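Local coordinates for protein N-(5'-phosphoribosyl)anthranilate isomerase (Pyrococcus furiosus, PDB 4AAJ) that catalyses the isomerisation of N-(5-phospho-beta-D-ribosyl)anthranilate to 1-(2-carboxyphenylamino)-1-deoxy-D-ribulose 5-phosphate, the third step of tryptophan synthesis from chorismate, at residues Phe22-Ile28 / Ala41-Val47; Glu33-Val37 / Ile210-Val216; Val176-Leu182 / Pro196-Val201; Leu182-Glu188 / Glu218-Ala223. All coordinates share one frame; numbering follows the deposited sequence.

Contact 1 of 4, residues Phe22-Ile28 / Ala41-Val47; sequences FVKICGI and ADATGVV
Ile25 N bonds to Ala43 O at 3.0 Å where strands 22-25 and 43-47 run side by side in parallel, the first two staves of a TIM barrel, joined by a beta-alpha-beta crossover through helix 31-38. Other backbone bonds extend the ladder both ways. Val23 O accepts from Asp42 N and, weakly, from Ala43 N. Past the end of strand 22-25, Ile28 N bonds to Gly45 O at 3.0 Å and Gly27 N does so weakly, which ties the turn after the first strand to its neighbour.

Two side chains add polar bonds to this ladder. Asp42 OD2 receives Val23 N at 2.8 Å on its anti lone pair, and the same oxygen is salt-bridged to Lys224 of the C-terminal helix. The CG of Asp42 stands opposite its carbonyl carbon (chi1 -61°), a setting that turns the carboxylate back to the first strand. Asp42 CB itself lies over one face of the Phe22 ring, 3.7 Å from its centroid. Ala43 CB meets the same ring obliquely at CZ.

On the barrel's inner side, Lys24 runs out beside Ala43 and ends on Asp200 and Gln97. The outer side carries Ile25, whose CG1 lies 3.5 Å from Ala41 CB, and Thr44; both side chains also touch Val37 of the crossover helix. Ile28 crosses Thr44 at about a right angle, CD1 near the hydroxyl. That hydroxyl is spoken for: Thr44 OG1 donates to Ile25 O at 2.7 Å, almost in line with the carbonyl bond.

Contact 2 of 4, residues Glu33-Val37 / Ile210-Val216; sequences ELEIV and IKDPKLV
Glu33 reaches across from helix 31-38 to the backbone of Lys211, while one helical turn further on Ile36 lies against Pro213. The glutamate chain is extended beyond CG (chi2 178°), which carries its carboxylate past the helix surface to the short, weakly bonded strand 210-211. There OE2 accepts Lys211 N at 2.8 Å through the anti lone pair, with a nearly straight N-H...O angle of 169°. The side chain passes Ile210 at about a right angle, and Ile210 CG2 is 3.8 Å from Glu33 OE2. Its other oxygen, OE1, takes Lys29 N, so the carboxylate is held from both oxygens.

Lys211 starts toward the helix but bends at chi2 (67°) and leads its amine away to Glu206, Ser202 and the carbonyls of Cys26 and Gly27. On the way Lys211 CD passes 3.4 Å from Glu33 OE2.

Ile36 slants across the proline. Its CG2 branch sits 3.6 Å from Pro213 CA and 4.2 Å from Val216 CG2, whereas CD1 touches both the Lys211 carbonyl oxygen and the proline ring. Asp212 caps the helix that begins at Pro213: its OD2 accepts Leu215 N at 2.7 Å.

The contact therefore fits the first outer helix of the TIM barrel against the beginning of the last, helix 213-225, and against the short hairpin 206-211 before it; Val37 and Lys211 also reach inward to Ile25 on strand 22-25.

Contact 3 of 4, residues Val176-Leu182 / Pro196-Val201; sequences VIVAGGL and PYGVDV. With SO4 (sulfate ion), chain B.
Ile177 has CG1 opposite its carbonyl carbon (chi1 -53°) and a second bend at chi2 (-62°), and this folds CD1 back over Gly198, a tight 3.5 Å from its CA. The other branch, CG2, meets Asp200 CB. Strands 176-179 and 198-201 are the seventh and eighth of the TIM barrel, parallel neighbours linked by a beta-alpha-beta crossover through helix 187-194. Asp200 CG is anti to its own N (chi1 180°), with OD2 beside Ala179 CB and OD1 salt-bridged to Lys24 on the first strand.

Three good backbone bonds join the strands: Gly198 N to Val176 O, Val178 N to Gly198 O, and Asp200 N to Val178 O. Facing the helices, Val178 CG1 packs on Val199 CG1 at 3.8 Å and on the ring of Pro196, while Leu182 CD1 touches Val199 CB.

At the C-terminal ends a sulfate, probably from the crystallisation liquor, is bound by the backbone nitrogens of Gly181, Ser202 and Ser203, consistent with the phosphate-binding site that such TIM-barrel enzymes form after strands seven and eight. One water joins Gly180 N, Leu182 N and Asp200 O to the anion, giving a hydrogen to sulfate O3 at 2.8 Å.

Contact 4 of 4, residues Leu182-Glu188 / Glu218-Ala223; sequences LNAENVE and EFVRRA
Phe219 pushes its ring from helix 213-225 into the turn that leads to helix 187-194, so the last two outer helices of the TIM barrel meet here. A chi1 of -175° sends the ring away from its own nitrogen, to the 183-184 backbone, which lies at its edge: Asn183 C is 3.6 Å from CD2. Val187 CG1 lies over one face of the ring, while CG2 comes to 3.5 Å from CZ and also touches Ala223 CB. On its barrel side Phe219 continues onto Val199 and Val201.

The turn is braced from within. Asn186 OD1 accepts Asn183 N at 2.7 Å, and Asn183 O takes Asn186 N and Val187 N.

Arg222, stretched out from CG to NE, passes Val187 and Glu188 before its guanidinium slides past Ala184, whose CB covers one face. Glu218 and Glu185 complete a salt-bridge network round it. Glu218 OE2 is 2.8 Å from Arg222 NH2, and Glu185, bent at chi2 (-62°), brings OE2 to 3.6 Å from Arg222 NH1; both oxygens stand well off the guanidinium plane, so these links are purely electrostatic. The directed bond is Arg222 NH1 to Ala184 O, 2.9 Å long, arriving above the carbonyl plane.

From the N terminus, contact 1 closes the first short loop, bringing strand 43-47 beside strand 22-25 around helix 31-38. That helix opens contact 2, whose far side comes some 170 residues later; the two cross along the chain. Contact 3 closes another short loop, around helix 187-194, and nests entirely inside the span of contact 2. Contact 4 starts at Leu182, which it shares with contact 3, and crosses both contact 3 and contact 2. Strands 198-201 and 22-25 are neighbours, bonded through Phe22 O and Val199 N, so contacts 1 and 3 meet where the barrel closes. Helix 213-225 covers that seam, joined to its two flanking helices by contacts 2 and 4.

Contact 1 of 4, residues Phe22-Ile28 / Ala41-Val47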
loop_
_atom_site.group_PDB
_atom_site.type_symbol
_atom_site.label_atom_id
_atom_site.label_comp_id
_atom_site.label_asym_id
_atom_site.label_seq_id
_atom_site.Cartn_x
_atom_site.Cartn_y
_atom_site.Cartn_z
ATOM N N PHE A 22 -10.351 5.654 -0.430
ATOM C CA PHE A 22 -9.898 4.278 -0.258
ATOM C C PHE A 22 -8.987 4.188 0.965
ATOM O O PHE A 22 -8.047 4.965 1.094
ATOM C CB PHE A 22 -9.165 3.825 -1.515
ATOM C CG PHE A 22 -8.959 2.345 -1.604
ATOM C CD1 PHE A 22 -9.937 1.531 -2.162
ATOM C CD2 PHE A 22 -7.779 1.763 -1.146
ATOM C CE1 PHE A 22 -9.754 0.165 -2.257
ATOM C CE2 PHE A 22 -7.590 0.395 -1.246
ATOM C CZ PHE A 22 -8.575 -0.405 -1.796
ATOM N N VAL A 23 -9.280 3.263 1.878
ATOM C CA VAL A 23 -8.470 3.087 3.072
ATOM C C VAL A 23 -7.919 1.661 3.082
ATOM O O VAL A 23 -8.685 0.691 3.051
ATOM C CB VAL A 23 -9.266 3.346 4.375
ATOM C CG1 VAL A 23 -8.383 3.178 5.602
ATOM C CG2 VAL A 23 -9.876 4.735 4.364
ATOM N N LYS A 24 -6.593 1.546 3.117
ATOM C CA LYS A 24 -5.946 0.241 3.169
ATOM C C LYS A 24 -5.247 0.102 4.522
ATOM O O LYS A 24 -4.494 0.984 4.929
ATOM C CB LYS A 24 -4.940 0.092 2.030
ATOM C CG LYS A 24 -4.156 -1.218 2.047
ATOM C CD LYS A 24 -3.338 -1.383 0.780
ATOM C CE LYS A 24 -2.273 -2.463 0.941
ATOM N NZ LYS A 24 -1.077 -1.934 1.655
ATOM N N ILE A 25 -5.499 -0.996 5.222
ATOM C CA ILE A 25 -4.788 -1.267 6.473
ATOM C C ILE A 25 -3.754 -2.343 6.185
ATOM O O ILE A 25 -4.109 -3.477 5.896
ATOM C CB ILE A 25 -5.724 -1.768 7.597
ATOM C CG1 ILE A 25 -6.955 -0.866 7.758
ATOM C CG2 ILE A 25 -4.933 -1.947 8.895
ATOM C CD1 ILE A 25 -6.674 0.584 8.063
ATOM N N CYS A 26 -2.477 -1.981 6.262
ATOM C CA CYS A 26 -1.400 -2.839 5.769
ATOM C C CYS A 26 -0.710 -3.632 6.878
ATOM O O CYS A 26 -0.740 -3.240 8.043
ATOM C CB CYS A 26 -0.348 -1.999 5.026
ATOM S SG CYS A 26 0.679 -3.030 3.958
ATOM N N GLY A 27 -0.097 -4.742 6.491
ATOM C CA GLY A 27 0.785 -5.504 7.376
ATOM C C GLY A 27 0.077 -6.291 8.454
ATOM O O GLY A 27 0.464 -6.228 9.623
ATOM N N ILE A 28 -0.973 -7.013 8.078
ATOM C CA ILE A 28 -1.608 -7.941 9.034
ATOM C C ILE A 28 -0.905 -9.299 9.034
ATOM O O ILE A 28 -0.328 -9.731 8.016
ATOM C CB ILE A 28 -3.142 -8.077 8.812
ATOM C CG1 ILE A 28 -3.448 -8.690 7.442
ATOM C CG2 ILE A 28 -3.839 -6.736 9.034
ATOM C CD1 ILE A 28 -4.904 -9.113 7.275
ATOM N N ALA A 41 -12.178 -1.547 6.632
ATOM C CA ALA A 41 -11.223 -1.194 5.560
ATOM C C ALA A 41 -11.630 -1.642 4.156
ATOM O O ALA A 41 -12.385 -2.602 3.983
ATOM C CB ALA A 41 -9.840 -1.725 5.895
ATOM N N ASP A 42 -11.104 -0.949 3.148
ATOM C CA ASP A 42 -11.344 -1.303 1.753
ATOM C C ASP A 42 -10.371 -2.378 1.257
ATOM O O ASP A 42 -10.663 -3.130 0.329
ATOM C CB ASP A 42 -11.240 -0.057 0.870
ATOM C CG ASP A 42 -12.269 1.013 1.235
ATOM O OD1 ASP A 42 -13.479 0.712 1.168
ATOM O OD2 ASP A 42 -11.863 2.135 1.606
ATOM N N ALA A 43 -9.195 -2.425 1.867
ATOM C CA ALA A 43 -8.181 -3.402 1.476
ATOM C C ALA A 43 -7.223 -3.639 2.629
ATOM O O ALA A 43 -7.163 -2.855 3.577
ATOM C CB ALA A 43 -7.424 -2.941 0.226
ATOM N N THR A 44 -6.459 -4.723 2.531
ATOM C CA THR A 44 -5.422 -5.002 3.522
ATOM C C THR A 44 -4.191 -5.527 2.771
ATOM O O THR A 44 -4.175 -5.567 1.532
ATOM C CB THR A 44 -5.928 -5.976 4.630
ATOM O OG1 THR A 44 -4.972 -6.050 5.698
ATOM C CG2 THR A 44 -6.191 -7.378 4.085
ATOM N N GLY A 45 -3.155 -5.916 3.516
ATOM C CA GLY A 45 -1.928 -6.376 2.894
ATOM C C GLY A 45 -1.186 -7.306 3.828
ATOM O O GLY A 45 -1.303 -7.183 5.062
ATOM N N VAL A 46 -0.496 -8.268 3.228
ATOM C CA VAL A 46 0.371 -9.192 3.971
ATOM C C VAL A 46 1.783 -9.056 3.420
ATOM O O VAL A 46 1.973 -9.019 2.204
ATOM C CB VAL A 46 -0.111 -10.659 3.921
ATOM C CG1 VAL A 46 -1.412 -10.832 4.712
ATOM C CG2 VAL A 46 -0.253 -11.195 2.498
ATOM N N VAL A 47 2.758 -8.966 4.320
ATOM C CA VAL A 47 4.158 -8.778 3.925
ATOM C C VAL A 47 4.839 -10.149 3.844
ATOM O O VAL A 47 4.780 -10.940 4.791
ATOM C CB VAL A 47 4.920 -7.859 4.923
ATOM C CG1 VAL A 47 6.410 -7.750 4.564
ATOM C CG2 VAL A 47 4.267 -6.480 5.009
HETATM O O HOH W 1 2.037 -8.649 7.150
#

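Contact 2 of 4, residues Glu33-Val37 / Ile210-Val216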
loop_
_atom_site.group_PDB
_atom_site.type_symbol
_atom_site.label_atom_id
_atom_site.label_comp_id
_atom_site.label_asym_id
_atom_site.label_seq_id
_atom_site.Cartn_x
_atom_site.Cartn_y
_atom_site.Cartn_z
ATOM N N GLU A 33 -6.464 -10.587 12.860
ATOM C CA GLU A 33 -6.288 -9.218 12.380
ATOM C C GLU A 33 -7.077 -8.969 11.091
ATOM O O GLU A 33 -7.573 -7.878 10.875
ATOM C CB GLU A 33 -4.805 -8.918 12.172
ATOM C CG GLU A 33 -4.087 -8.485 13.443
ATOM C CD GLU A 33 -2.610 -8.230 13.215
ATOM O OE1 GLU A 33 -1.943 -9.095 12.619
ATOM O OE2 GLU A 33 -2.109 -7.168 13.643
ATOM N N LEU A 34 -7.198 -9.999 10.258
ATOM C CA LEU A 34 -8.030 -9.912 9.055
ATOM C C LEU A 34 -9.473 -9.550 9.418
ATOM O O LEU A 34 -10.052 -8.640 8.841
ATOM C CB LEU A 34 -7.963 -11.214 8.243
ATOM C CG LEU A 34 -8.896 -11.335 7.023
ATOM C CD1 LEU A 34 -8.553 -10.291 5.957
ATOM C CD2 LEU A 34 -8.834 -12.729 6.431
ATOM N N GLU A 35 -10.034 -10.249 10.402
ATOM C CA GLU A 35 -11.413 -9.996 10.829
ATOM C C GLU A 35 -11.635 -8.560 11.297
ATOM O O GLU A 35 -12.634 -7.941 10.956
ATOM C CB GLU A 35 -11.826 -11.006 11.899
ATOM C CG GLU A 35 -12.112 -12.381 11.313
ATOM C CD GLU A 35 -12.135 -13.494 12.345
ATOM O OE1 GLU A 35 -11.876 -13.223 13.541
ATOM O OE2 GLU A 35 -12.410 -14.648 11.949
ATOM N N ILE A 36 -10.686 -8.041 12.067
ATOM C CA ILE A 36 -10.696 -6.657 12.527
ATOM C C ILE A 36 -10.714 -5.653 11.358
ATOM O O ILE A 36 -11.570 -4.763 11.319
ATOM C CB ILE A 36 -9.498 -6.385 13.475
ATOM C CG1 ILE A 36 -9.532 -7.350 14.674
ATOM C CG2 ILE A 36 -9.500 -4.943 13.950
ATOM C CD1 ILE A 36 -8.224 -7.460 15.439
ATOM N N VAL A 37 -9.787 -5.809 10.406
ATOM C CA VAL A 37 -9.672 -4.868 9.282
ATOM C C VAL A 37 -10.814 -5.018 8.267
ATOM O O VAL A 37 -11.286 -4.030 7.705
ATOM C CB VAL A 37 -8.266 -4.903 8.598
ATOM C CG1 VAL A 37 -7.166 -4.691 9.629
ATOM C CG2 VAL A 37 -8.031 -6.198 7.839
ATOM N N ILE A 210 0.101 -5.419 17.106
ATOM C CA ILE A 210 -1.149 -6.048 16.678
ATOM C C ILE A 210 -2.169 -4.948 16.378
ATOM O O ILE A 210 -2.295 -3.992 17.140
ATOM C CB ILE A 210 -1.708 -7.024 17.751
ATOM C CG1 ILE A 210 -0.652 -8.063 18.151
ATOM C CG2 ILE A 210 -2.969 -7.729 17.252
ATOM C CD1 ILE A 210 -0.884 -8.703 19.505
ATOM N N LYS A 211 -2.884 -5.079 15.260
ATOM C CA LYS A 211 -3.901 -4.098 14.875
ATOM C C LYS A 211 -4.992 -3.966 15.941
ATOM O O LYS A 211 -5.572 -4.961 16.368
ATOM C CB LYS A 211 -4.515 -4.441 13.509
ATOM C CG LYS A 211 -3.878 -3.719 12.320
ATOM C CD LYS A 211 -2.446 -4.152 12.067
ATOM C CE LYS A 211 -1.816 -3.313 10.964
ATOM N NZ LYS A 211 -0.350 -3.525 10.902
ATOM N N ASP A 212 -5.243 -2.731 16.370
ATOM C CA ASP A 212 -6.205 -2.443 17.438
ATOM C C ASP A 212 -7.562 -2.084 16.847
ATOM O O ASP A 212 -7.658 -1.127 16.075
ATOM C CB ASP A 212 -5.696 -1.290 18.307
ATOM C CG ASP A 212 -6.689 -0.883 19.388
ATOM O OD1 ASP A 212 -6.718 -1.552 20.440
ATOM O OD2 ASP A 212 -7.427 0.109 19.191
ATOM N N PRO A 213 -8.622 -2.833 17.221
ATOM C CA PRO A 213 -9.957 -2.612 16.650
ATOM C C PRO A 213 -10.484 -1.187 16.801
ATOM O O PRO A 213 -11.161 -0.680 15.899
ATOM C CB PRO A 213 -10.835 -3.604 17.423
ATOM C CG PRO A 213 -9.894 -4.691 17.811
ATOM C CD PRO A 213 -8.617 -3.980 18.148
ATOM N N LYS A 214 -10.171 -0.542 17.921
ATOM C CA LYS A 214 -10.639 0.821 18.163
ATOM C C LYS A 214 -9.844 1.856 17.366
ATOM O O LYS A 214 -10.414 2.834 16.882
ATOM C CB LYS A 214 -10.653 1.149 19.661
ATOM C CG LYS A 214 -11.817 0.504 20.402
ATOM C CD LYS A 214 -11.608 0.503 21.910
ATOM C CE LYS A 214 -12.732 -0.242 22.613
ATOM N NZ LYS A 214 -12.390 -0.563 24.025
ATOM N N LEU A 215 -8.539 1.633 17.222
ATOM C CA LEU A 215 -7.708 2.499 16.375
ATOM C C LEU A 215 -8.071 2.347 14.895
ATOM O O LEU A 215 -8.222 3.348 14.189
ATOM C CB LEU A 215 -6.209 2.262 16.613
ATOM C CG LEU A 215 -5.603 2.634 17.979
ATOM C CD1 LEU A 215 -4.099 2.404 17.977
ATOM C CD2 LEU A 215 -5.917 4.066 18.398
ATOM N N VAL A 216 -8.234 1.100 14.446
ATOM C CA VAL A 216 -8.679 0.795 13.077
ATOM C C VAL A 216 -9.992 1.512 12.753
ATOM O O VAL A 216 -10.072 2.251 11.768
ATOM C CB VAL A 216 -8.817 -0.734 12.840
ATOM C CG1 VAL A 216 -9.545 -1.036 11.532
ATOM C CG2 VAL A 216 -7.452 -1.407 12.849
#

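Contact 3 of 4, residues Val176-Leu182 / Pro196-Val201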
loop_
_atom_site.group_PDB
_atom_site.type_symbol
_atom_site.label_atom_id
_atom_site.label_comp_id
_atom_site.label_asym_id
_atom_site.label_seq_id
_atom_site.Cartn_x
_atom_site.Cartn_y
_atom_site.Cartn_z
ATOM N N VAL A 176 -3.406 8.380 -6.439
ATOM C CA VAL A 176 -2.378 7.821 -5.550
ATOM C C VAL A 176 -2.947 7.410 -4.203
ATOM O O VAL A 176 -3.929 7.980 -3.722
ATOM C CB VAL A 176 -1.186 8.784 -5.288
ATOM C CG1 VAL A 176 -0.522 9.232 -6.581
ATOM C CG2 VAL A 176 -1.616 9.982 -4.466
ATOM N N ILE A 177 -2.299 6.424 -3.586
ATOM C CA ILE A 177 -2.523 6.100 -2.184
ATOM C C ILE A 177 -1.308 6.637 -1.457
ATOM O O ILE A 177 -0.192 6.414 -1.902
ATOM C CB ILE A 177 -2.604 4.558 -1.976
ATOM C CG1 ILE A 177 -3.639 3.933 -2.917
ATOM C CG2 ILE A 177 -2.860 4.200 -0.522
ATOM C CD1 ILE A 177 -5.054 4.403 -2.711
ATOM N N VAL A 178 -1.516 7.380 -0.377
ATOM C CA VAL A 178 -0.388 7.959 0.347
ATOM C C VAL A 178 -0.164 7.187 1.664
ATOM O O VAL A 178 -1.113 6.752 2.304
ATOM C CB VAL A 178 -0.582 9.483 0.526
ATOM C CG1 VAL A 178 -1.734 9.785 1.486
ATOM C CG2 VAL A 178 0.713 10.163 0.963
ATOM N N ALA A 179 1.091 6.964 2.029
ATOM C CA ALA A 179 1.399 6.224 3.254
ATOM C C ALA A 179 2.633 6.790 3.929
ATOM O O ALA A 179 3.470 7.422 3.281
ATOM C CB ALA A 179 1.606 4.750 2.953
ATOM N N GLY A 180 2.746 6.532 5.228
ATOM C CA GLY A 180 3.939 6.887 5.976
ATOM C C GLY A 180 3.572 7.709 7.187
ATOM O O GLY A 180 3.234 8.896 7.074
ATOM N N GLY A 181 3.599 7.051 8.342
ATOM C CA GLY A 181 3.408 7.716 9.618
ATOM C C GLY A 181 2.017 8.255 9.861
ATOM O O GLY A 181 1.841 9.138 10.699
ATOM N N LEU A 182 1.023 7.734 9.141
ATOM C CA LEU A 182 -0.350 8.195 9.329
ATOM C C LEU A 182 -0.957 7.608 10.600
ATOM O O LEU A 182 -0.647 6.489 10.989
ATOM C CB LEU A 182 -1.239 7.860 8.125
ATOM C CG LEU A 182 -0.831 8.357 6.730
ATOM C CD1 LEU A 182 -1.853 7.922 5.695
ATOM C CD2 LEU A 182 -0.648 9.864 6.691
ATOM N N PRO A 196 -5.571 12.707 -1.757
ATOM C CA PRO A 196 -5.238 11.486 -2.490
ATOM C C PRO A 196 -6.487 10.678 -2.839
ATOM O O PRO A 196 -7.576 10.972 -2.346
ATOM C CB PRO A 196 -4.401 10.712 -1.474
ATOM C CG PRO A 196 -5.003 11.083 -0.158
ATOM C CD PRO A 196 -5.440 12.524 -0.299
ATOM N N TYR A 197 -6.314 9.657 -3.673
ATOM C CA TYR A 197 -7.371 8.696 -3.943
ATOM C C TYR A 197 -7.598 7.801 -2.709
ATOM O O TYR A 197 -8.716 7.359 -2.438
ATOM C CB TYR A 197 -7.029 7.878 -5.202
ATOM C CG TYR A 197 -7.963 6.714 -5.457
ATOM C CD1 TYR A 197 -9.208 6.908 -6.057
ATOM C CD2 TYR A 197 -7.608 5.415 -5.080
ATOM C CE1 TYR A 197 -10.069 5.842 -6.276
ATOM C CE2 TYR A 197 -8.459 4.348 -5.302
ATOM C CZ TYR A 197 -9.686 4.567 -5.903
ATOM O OH TYR A 197 -10.535 3.505 -6.125
ATOM N N GLY A 198 -6.534 7.546 -1.952
ATOM C CA GLY A 198 -6.652 6.769 -0.720
ATOM C C GLY A 198 -5.487 6.928 0.235
ATOM O O GLY A 198 -4.514 7.632 -0.052
ATOM N N VAL A 199 -5.605 6.291 1.391
ATOM C CA VAL A 199 -4.548 6.307 2.397
ATOM C C VAL A 199 -4.227 4.883 2.823
ATOM O O VAL A 199 -5.075 3.994 2.725
ATOM C CB VAL A 199 -4.907 7.143 3.651
ATOM C CG1 VAL A 199 -4.897 8.633 3.330
ATOM C CG2 VAL A 199 -6.243 6.718 4.254
ATOM N N ASP A 200 -3.005 4.692 3.302
ATOM C CA ASP A 200 -2.514 3.401 3.734
ATOM C C ASP A 200 -1.855 3.577 5.093
ATOM O O ASP A 200 -1.059 4.493 5.287
ATOM C CB ASP A 200 -1.508 2.895 2.698
ATOM C CG ASP A 200 -0.919 1.551 3.044
ATOM O OD1 ASP A 200 -1.611 0.541 2.871
ATOM O OD2 ASP A 200 0.257 1.507 3.459
ATOM N N VAL A 201 -2.181 2.698 6.036
ATOM C CA VAL A 201 -1.605 2.769 7.383
ATOM C C VAL A 201 -1.269 1.373 7.918
ATOM O O VAL A 201 -1.942 0.395 7.574
ATOM C CB VAL A 201 -2.560 3.520 8.350
ATOM C CG1 VAL A 201 -3.929 2.865 8.389
ATOM C CG2 VAL A 201 -1.974 3.624 9.754
HETATM S S SO4 B . 3.102 3.108 8.584
HETATM O O1 SO4 B . 3.284 2.593 7.212
HETATM O O2 SO4 B . 3.480 2.027 9.518
HETATM O O3 SO4 B . 1.702 3.493 8.827
HETATM O O4 SO4 B . 3.961 4.299 8.762
HETATM O O HOH W 2 -4.801 11.023 -6.008
HETATM O O HOH W 3 0.765 5.425 7.034
#

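Contact 4 of 4, residues Leu182-Glu188 / Glu218-Ala223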
loop_
_atom_site.group_PDB
_atom_site.type_symbol
_atom_site.label_atom_id
_atom_site.label_comp_id
_atom_site.label_asym_id
_atom_site.label_seq_id
_atom_site.Cartn_x
_atom_site.Cartn_y
_atom_site.Cartn_z
ATOM N N LEU A 182 1.023 7.734 9.141
ATOM C CA LEU A 182 -0.350 8.195 9.329
ATOM C C LEU A 182 -0.957 7.608 10.600
ATOM O O LEU A 182 -0.647 6.489 10.989
ATOM C CB LEU A 182 -1.239 7.860 8.125
ATOM C CG LEU A 182 -0.831 8.357 6.730
ATOM C CD1 LEU A 182 -1.853 7.922 5.695
ATOM C CD2 LEU A 182 -0.648 9.864 6.691
ATOM N N ASN A 183 -1.815 8.392 11.239
ATOM C CA ASN A 183 -2.604 7.945 12.389
ATOM C C ASN A 183 -3.850 8.821 12.490
ATOM O O ASN A 183 -3.992 9.769 11.715
ATOM C CB ASN A 183 -1.770 7.990 13.678
ATOM C CG ASN A 183 -1.183 9.366 13.956
ATOM O OD1 ASN A 183 -1.845 10.392 13.779
ATOM N ND2 ASN A 183 0.063 9.389 14.403
ATOM N N ALA A 184 -4.740 8.515 13.434
ATOM C CA ALA A 184 -6.005 9.250 13.582
ATOM C C ALA A 184 -5.827 10.758 13.801
ATOM O O ALA A 184 -6.694 11.553 13.432
ATOM C CB ALA A 184 -6.839 8.642 14.699
ATOM N N GLU A 185 -4.691 11.138 14.384
ATOM C CA GLU A 185 -4.421 12.528 14.762
ATOM C C GLU A 185 -3.942 13.389 13.593
ATOM O O GLU A 185 -4.029 14.621 13.648
ATOM C CB GLU A 185 -3.401 12.586 15.910
ATOM C CG GLU A 185 -3.710 11.671 17.092
ATOM C CD GLU A 185 -5.029 12.000 17.774
ATOM O OE1 GLU A 185 -5.142 13.090 18.377
ATOM O OE2 GLU A 185 -5.953 11.161 17.717
ATOM N N ASN A 186 -3.438 12.743 12.541
ATOM C CA ASN A 186 -2.888 13.462 11.393
ATOM C C ASN A 186 -3.541 13.126 10.050
ATOM O O ASN A 186 -3.343 13.847 9.074
ATOM C CB ASN A 186 -1.359 13.282 11.317
ATOM C CG ASN A 186 -0.938 11.843 11.038
ATOM O OD1 ASN A 186 -1.709 11.040 10.516
ATOM N ND2 ASN A 186 0.299 11.515 11.386
ATOM N N VAL A 187 -4.312 12.039 10.009
ATOM C CA VAL A 187 -4.905 11.544 8.757
ATOM C C VAL A 187 -5.801 12.578 8.069
ATOM O O VAL A 187 -5.715 12.773 6.853
ATOM C CB VAL A 187 -5.639 10.184 8.938
ATOM C CG1 VAL A 187 -6.823 10.302 9.894
ATOM C CG2 VAL A 187 -6.082 9.617 7.595
ATOM N N GLU A 188 -6.637 13.250 8.855
ATOM C CA GLU A 188 -7.578 14.238 8.321
ATOM C C GLU A 188 -6.857 15.420 7.669
ATOM O O GLU A 188 -7.286 15.916 6.626
ATOM C CB GLU A 188 -8.544 14.709 9.410
ATOM C CG GLU A 188 -9.360 13.577 10.023
ATOM C CD GLU A 188 -10.584 14.059 10.779
ATOM O OE1 GLU A 188 -10.470 15.034 11.553
ATOM O OE2 GLU A 188 -11.662 13.450 10.605
ATOM N N GLU A 218 -11.504 4.024 14.289
ATOM C CA GLU A 218 -11.322 5.473 14.376
ATOM C C GLU A 218 -10.603 6.035 13.149
ATOM O O GLU A 218 -11.055 7.017 12.554
ATOM C CB GLU A 218 -10.543 5.827 15.643
ATOM C CG GLU A 218 -10.504 7.309 15.976
ATOM C CD GLU A 218 -9.483 7.639 17.051
ATOM O OE1 GLU A 218 -8.937 6.702 17.674
ATOM O OE2 GLU A 218 -9.226 8.842 17.274
ATOM N N PHE A 219 -9.486 5.406 12.776
ATOM C CA PHE A 219 -8.723 5.841 11.610
ATOM C C PHE A 219 -9.583 5.848 10.351
ATOM O O PHE A 219 -9.612 6.838 9.621
ATOM C CB PHE A 219 -7.490 4.957 11.386
ATOM C CG PHE A 219 -6.597 5.437 10.269
ATOM C CD1 PHE A 219 -6.881 5.119 8.941
ATOM C CD2 PHE A 219 -5.477 6.211 10.544
ATOM C CE1 PHE A 219 -6.065 5.566 7.911
ATOM C CE2 PHE A 219 -4.657 6.657 9.517
ATOM C CZ PHE A 219 -4.951 6.331 8.202
ATOM N N VAL A 220 -10.269 4.738 10.100
ATOM C CA VAL A 220 -11.085 4.598 8.899
ATOM C C VAL A 220 -12.199 5.647 8.900
ATOM O O VAL A 220 -12.383 6.357 7.910
ATOM C CB VAL A 220 -11.649 3.164 8.740
ATOM C CG1 VAL A 220 -12.571 3.066 7.533
ATOM C CG2 VAL A 220 -10.517 2.155 8.601
ATOM N N ARG A 221 -12.909 5.758 10.025
ATOM C CA ARG A 221 -14.018 6.709 10.163
ATOM C C ARG A 221 -13.576 8.142 9.864
ATOM O O ARG A 221 -14.198 8.827 9.049
ATOM C CB ARG A 221 -14.642 6.616 11.562
ATOM C CG ARG A 221 -15.980 7.331 11.710
ATOM C CD ARG A 221 -16.479 7.327 13.153
ATOM N NE ARG A 221 -15.655 8.161 14.032
ATOM C CZ ARG A 221 -14.933 7.709 15.056
ATOM N NH1 ARG A 221 -14.935 6.419 15.362
ATOM N NH2 ARG A 221 -14.214 8.553 15.786
ATOM N N ARG A 222 -12.500 8.576 10.521
ATOM C CA ARG A 222 -11.951 9.921 10.338
ATOM C C ARG A 222 -11.506 10.172 8.898
ATOM O O ARG A 222 -11.763 11.247 8.340
ATOM C CB ARG A 222 -10.780 10.170 11.295
ATOM C CG ARG A 222 -11.173 10.309 12.756
ATOM C CD ARG A 222 -10.006 10.809 13.588
ATOM N NE ARG A 222 -10.337 10.873 15.010
ATOM C CZ ARG A 222 -9.650 11.564 15.917
ATOM N NH1 ARG A 222 -8.579 12.265 15.564
ATOM N NH2 ARG A 222 -10.038 11.555 17.186
ATOM N N ALA A 223 -10.838 9.180 8.305
ATOM C CA ALA A 223 -10.367 9.282 6.927
ATOM C C ALA A 223 -11.538 9.389 5.957
ATOM O O ALA A 223 -11.522 10.215 5.047
ATOM C CB ALA A 223 -9.481 8.096 6.571
#